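Attaching and effacing protein, pathogenesis factor (Escherichia coli, PDB 4E9L) probably acts as a surface adhesin of the intimin/invasin family, this chain being a run of its extracellular immunoglobulin-like domains. Local coordinates at residues A130-G135 with M170-G175; W146-N149 with T153-A156. All blocks are in the same frame, centred on the assembly; numbering follows the deposited sequence.

Contact 1 (A130-G135 with M170-G175)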
loop_
_atom_site.group_PDB
_atom_site.type_symbol
_atom_site.label_atom_id
_atom_site.label_comp_id
_atom_site.label_asym_id
_atom_site.label_seq_id
_atom_site.Cartn_x
_atom_site.Cartn_y
_atom_site.Cartn_z
ATOM N N ALA A 130 14.541 -10.802 42.078
ATOM C CA ALA A 130 14.957 -10.253 40.792
ATOM C C ALA A 130 13.818 -9.341 40.280
ATOM O O ALA A 130 12.655 -9.627 40.578
ATOM C CB ALA A 130 15.170 -11.395 39.797
ATOM N N PRO A 131 14.114 -8.257 39.523
ATOM C CA PRO A 131 13.028 -7.416 38.971
ATOM C C PRO A 131 12.053 -8.232 38.125
ATOM O O PRO A 131 12.464 -9.160 37.425
ATOM C CB PRO A 131 13.781 -6.408 38.092
ATOM C CG PRO A 131 15.160 -6.331 38.701
ATOM C CD PRO A 131 15.441 -7.759 39.101
ATOM N N SER A 132 10.760 -7.944 38.251
ATOM C CA SER A 132 9.734 -8.642 37.497
ATOM C C SER A 132 9.469 -7.887 36.170
ATOM O O SER A 132 9.065 -6.714 36.186
ATOM C CB SER A 132 8.475 -8.809 38.335
ATOM O OG SER A 132 7.367 -9.218 37.557
ATOM N N LEU A 133 9.774 -8.545 35.026
ATOM C CA LEU A 133 9.624 -7.944 33.693
ATOM C C LEU A 133 8.451 -8.548 32.954
ATOM O O LEU A 133 8.315 -9.775 32.887
ATOM C CB LEU A 133 10.894 -8.123 32.819
ATOM C CG LEU A 133 12.300 -7.882 33.386
ATOM C CD1 LEU A 133 13.350 -8.075 32.294
ATOM C CD2 LEU A 133 12.453 -6.498 33.982
ATOM N N SER A 134 7.607 -7.692 32.398
ATOM C CA SER A 134 6.458 -8.096 31.596
ATOM C C SER A 134 6.267 -7.158 30.420
ATOM O O SER A 134 6.999 -6.156 30.288
ATOM C CB SER A 134 5.192 -8.266 32.439
ATOM O OG SER A 134 4.779 -7.052 33.036
ATOM N N GLY A 135 5.334 -7.537 29.546
ATOM C CA GLY A 135 5.034 -6.845 28.299
ATOM C C GLY A 135 5.838 -7.486 27.179
ATOM O O GLY A 135 6.789 -8.240 27.446
ATOM N N MET A 170 8.214 -4.247 37.758
ATOM C CA MET A 170 7.719 -4.159 39.129
ATOM C C MET A 170 8.753 -4.808 40.088
ATOM O O MET A 170 9.117 -5.983 39.876
ATOM C CB MET A 170 6.316 -4.843 39.232
ATOM C CG MET A 170 5.807 -5.091 40.670
ATOM S SD MET A 170 5.370 -3.565 41.598
ATOM C CE MET A 170 3.755 -3.173 40.880
ATOM N N PRO A 171 9.235 -4.101 41.142
ATOM C CA PRO A 171 10.082 -4.791 42.129
ATOM C C PRO A 171 9.189 -5.690 42.985
ATOM O O PRO A 171 7.977 -5.423 43.140
ATOM C CB PRO A 171 10.679 -3.653 42.955
ATOM C CG PRO A 171 9.642 -2.575 42.888
ATOM C CD PRO A 171 8.915 -2.719 41.578
ATOM N N LYS A 172 9.768 -6.779 43.486
ATOM C CA LYS A 172 9.067 -7.759 44.295
ATOM C C LYS A 172 9.897 -8.190 45.506
ATOM O O LYS A 172 11.124 -8.174 45.471
ATOM C CB LYS A 172 8.619 -8.965 43.440
ATOM C CG LYS A 172 7.553 -8.590 42.360
ATOM C CD LYS A 172 6.873 -9.789 41.767
ATOM C CE LYS A 172 5.730 -9.387 40.863
ATOM N NZ LYS A 172 5.394 -10.472 39.898
ATOM N N LEU A 173 9.212 -8.544 46.583
ATOM C CA LEU A 173 9.823 -9.003 47.818
ATOM C C LEU A 173 9.027 -10.229 48.187
ATOM O O LEU A 173 7.822 -10.124 48.445
ATOM C CB LEU A 173 9.747 -7.893 48.896
ATOM C CG LEU A 173 10.751 -7.957 50.033
ATOM C CD1 LEU A 173 12.146 -7.693 49.535
ATOM C CD2 LEU A 173 10.407 -6.923 51.123
ATOM N N ASN A 174 9.664 -11.417 48.040
ATOM C CA ASN A 174 9.066 -12.737 48.290
ATOM C C ASN A 174 7.816 -12.969 47.419
ATOM O O ASN A 174 6.810 -13.487 47.907
ATOM C CB ASN A 174 8.755 -12.942 49.804
ATOM C CG ASN A 174 9.890 -12.643 50.765
ATOM O OD1 ASN A 174 9.842 -11.684 51.546
ATOM N ND2 ASN A 174 10.903 -13.497 50.787
ATOM N N GLY A 175 7.884 -12.544 46.153
ATOM C CA GLY A 175 6.784 -12.649 45.204
ATOM C C GLY A 175 5.709 -11.569 45.298
ATOM O O GLY A 175 4.825 -11.524 44.440
HETATM O O HOH W 1 12.529 -7.195 42.574
#

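Contact 2 (W146-N149 with T153-A156)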
loop_
_atom_site.group_PDB
_atom_site.type_symbol
_atom_site.label_atom_id
_atom_site.label_comp_id
_atom_site.label_asym_id
_atom_site.label_seq_id
_atom_site.Cartn_x
_atom_site.Cartn_y
_atom_site.Cartn_z
ATOM N N TRP A 146 19.851 -5.958 42.130
ATOM C CA TRP A 146 19.541 -4.624 42.645
ATOM C C TRP A 146 20.714 -4.120 43.485
ATOM O O TRP A 146 21.197 -4.861 44.345
ATOM C CB TRP A 146 18.310 -4.680 43.545
ATOM C CG TRP A 146 16.989 -4.865 42.859
ATOM C CD1 TRP A 146 16.207 -5.984 42.881
ATOM C CD2 TRP A 146 16.236 -3.865 42.161
ATOM N NE1 TRP A 146 15.010 -5.738 42.250
ATOM C CE2 TRP A 146 15.013 -4.457 41.770
ATOM C CE3 TRP A 146 16.490 -2.529 41.794
ATOM C CZ2 TRP A 146 14.052 -3.765 41.023
ATOM C CZ3 TRP A 146 15.532 -1.845 41.061
ATOM C CH2 TRP A 146 14.331 -2.462 40.683
ATOM N N THR A 147 21.168 -2.870 43.253
ATOM C CA THR A 147 22.225 -2.264 44.080
ATOM C C THR A 147 21.528 -1.403 45.126
ATOM O O THR A 147 20.770 -0.505 44.762
ATOM C CB THR A 147 23.213 -1.451 43.228
ATOM O OG1 THR A 147 23.980 -2.350 42.451
ATOM C CG2 THR A 147 24.142 -0.549 44.070
ATOM N N ASP A 148 21.793 -1.666 46.414
ATOM C CA ASP A 148 21.264 -0.878 47.521
ATOM C C ASP A 148 22.137 0.399 47.591
ATOM O O ASP A 148 23.310 0.313 47.958
ATOM C CB ASP A 148 21.358 -1.678 48.846
ATOM C CG ASP A 148 20.811 -0.964 50.097
ATOM O OD1 ASP A 148 20.472 0.223 50.004
ATOM O OD2 ASP A 148 20.758 -1.597 51.170
ATOM N N ASN A 149 21.578 1.570 47.234
ATOM C CA ASN A 149 22.348 2.823 47.257
ATOM C C ASN A 149 22.482 3.450 48.633
ATOM O O ASN A 149 23.172 4.460 48.762
ATOM C CB ASN A 149 21.826 3.840 46.249
ATOM C CG ASN A 149 21.870 3.364 44.833
ATOM O OD1 ASN A 149 20.859 3.370 44.124
ATOM N ND2 ASN A 149 23.028 2.923 44.392
ATOM N N THR A 153 16.941 4.275 47.644
ATOM C CA THR A 153 16.899 3.953 46.219
ATOM C C THR A 153 17.714 2.691 45.982
ATOM O O THR A 153 18.751 2.467 46.615
ATOM C CB THR A 153 17.266 5.118 45.272
ATOM O OG1 THR A 153 18.661 5.388 45.348
ATOM C CG2 THR A 153 16.437 6.386 45.517
ATOM N N TRP A 154 17.202 1.872 45.079
ATOM C CA TRP A 154 17.730 0.599 44.642
ATOM C C TRP A 154 17.787 0.665 43.121
ATOM O O TRP A 154 16.806 1.074 42.483
ATOM C CB TRP A 154 16.786 -0.508 45.096
ATOM C CG TRP A 154 16.715 -0.644 46.587
ATOM C CD1 TRP A 154 16.048 0.166 47.463
ATOM C CD2 TRP A 154 17.323 -1.672 47.369
ATOM N NE1 TRP A 154 16.216 -0.293 48.749
ATOM C CE2 TRP A 154 16.962 -1.446 48.714
ATOM C CE3 TRP A 154 18.094 -2.806 47.050
ATOM C CZ2 TRP A 154 17.384 -2.282 49.751
ATOM C CZ3 TRP A 154 18.503 -3.639 48.078
ATOM C CH2 TRP A 154 18.141 -3.380 49.409
ATOM N N THR A 155 18.933 0.331 42.531
ATOM C CA THR A 155 19.046 0.449 41.067
ATOM C C THR A 155 19.388 -0.886 40.405
ATOM O O THR A 155 20.164 -1.654 40.967
ATOM C CB THR A 155 20.113 1.525 40.697
ATOM O OG1 THR A 155 21.318 1.204 41.359
ATOM C CG2 THR A 155 19.711 2.942 41.103
ATOM N N ALA A 156 18.804 -1.171 39.225
ATOM C CA ALA A 156 19.120 -2.373 38.440
ATOM C C ALA A 156 19.224 -1.994 36.979
ATOM O O ALA A 156 18.521 -1.093 36.531
ATOM C CB ALA A 156 18.074 -3.460 38.634
HETATM O O HOH W 2 22.868 -3.217 40.005
HETATM O O HOH W 3 18.639 2.001 49.396
#

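Contact 1 (A130-G135 with M170-G175)
Ser132 and Met170 face each other as an antiparallel hydrogen-bonded pair, their CA atoms 5.2 Å apart, where the short strand 132-134 runs beside the end of strand 165-173 in a bacterial immunoglobulin-like domain. Both backbone bonds of the pair form: Ser132 N donates to Met170 O at 3.0 Å, tilted 30° from the carbonyl plane, and Met170 N returns a bond of the same length to Ser132 O, in that carbonyl's plane. On the face that carries the Ser132 and Met170 side chains, the third participant is Lys172. Lys172 CG sits beside the backbone N (chi1 -65°) and the rest of the chain is extended, which carries CG, CD and CE past Ser132 CB, CD at 3.9 Å. Ser132 OG is anti to its own backbone N (chi1 167°), and from there it meets Lys172 NZ at 3.3 Å in a weak hydrogen bond. Met170 contributes mainly backbone; beyond CB its side chain leads off, touching Asp177 of strand 176-177. Beyond the bridge the two backbones diverge, and a water fits between Lys172 N and Ala130 O: it accepts from Lys172 N at 2.9 Å and donates a weak bond to Ala130 O. Asp129 binds the backbone N atoms of Asn174 and Gly175 through its carboxylate, tying that turn to the residue before Ala130. The chemistry is therefore that of a short polar seam: two firm amide bonds set the register, while the long lysine bond at the surface, where none of the touching residues is buried, probably adds little rigidity.

Contact 2 (W146-N149 with T153-A156)
Thr153 opens the returning strand of a beta hairpin, 142-148 with 153-159, in the four-stranded antiparallel sheet of an immunoglobulin-like domain. Its carbonyl O accepts from Asn149 N at 3.0 Å, closing the hairpin end, and also from a water that bridges to Asp148 OD1. Thr153 OG1 lies 3.2 Å from Asn149 OD1, but it is hydrogen-bonded to Asp151 OD1 in the turn.

Trp154 comes next, opposite Asp148 in a non-hydrogen-bonded pair. With Asp148 CG anti to the backbone N (chi1 -179°), the carboxylate is laid over the indole, the two planes only 17° apart, and Asp148 CB sits 3.8 Å from the centroid of the six-membered ring in a CH-pi contact. Both polar groups of this stack are tied down: Gly125 N binds Asp148 OD2, Gly150 N binds OD1, and Trp154 NE1 donates to Val123 O. The CA of Trp154 also approaches Thr147 O in a CA-H...O contact.

Thr155 then forms the hydrogen-bonded pair with Thr147. Thr147 N reaches Thr155 O at 2.8 Å in a nearly straight bond (169° at the hydrogen), and Thr155 N donates back to Thr147 O. A second water joins Thr147 OG1 to Thr155 O. Thr155 CG2 comes 3.3 Å from Asn149 OD1, the two side chains crossing at about a right angle.

Ala156 CB lies over one face of the Trp146 indole in a CH-pi contact, 3.6 Å from the ring plane, offset toward the rim and 3.7 Å from Trp146 CE3.

Contact 2 is nested along the chain inside the loop that contact 1 closes, and their centres lie about 14 Å apart in the same domain. They belong to different sheets: 153-156 and 146-149 to the sheet of strands 95-99, 108-114, 153-159 and 142-148, contact 1 to the sheet around strand 165-173. Trp146 joins the two by packing. Pro131 CG comes 3.6 Å from Trp146 CE2 and Pro171 CB 3.9 Å from Trp146 CZ2, while Pro131 CG also approaches Ala156 CB at 4.1 Å. The meeting is thus between the two prolines next to the Ser132-Met170 bridge, both on the same side of it, and the tryptophan of the hairpin, joining the sheets of a beta sandwich.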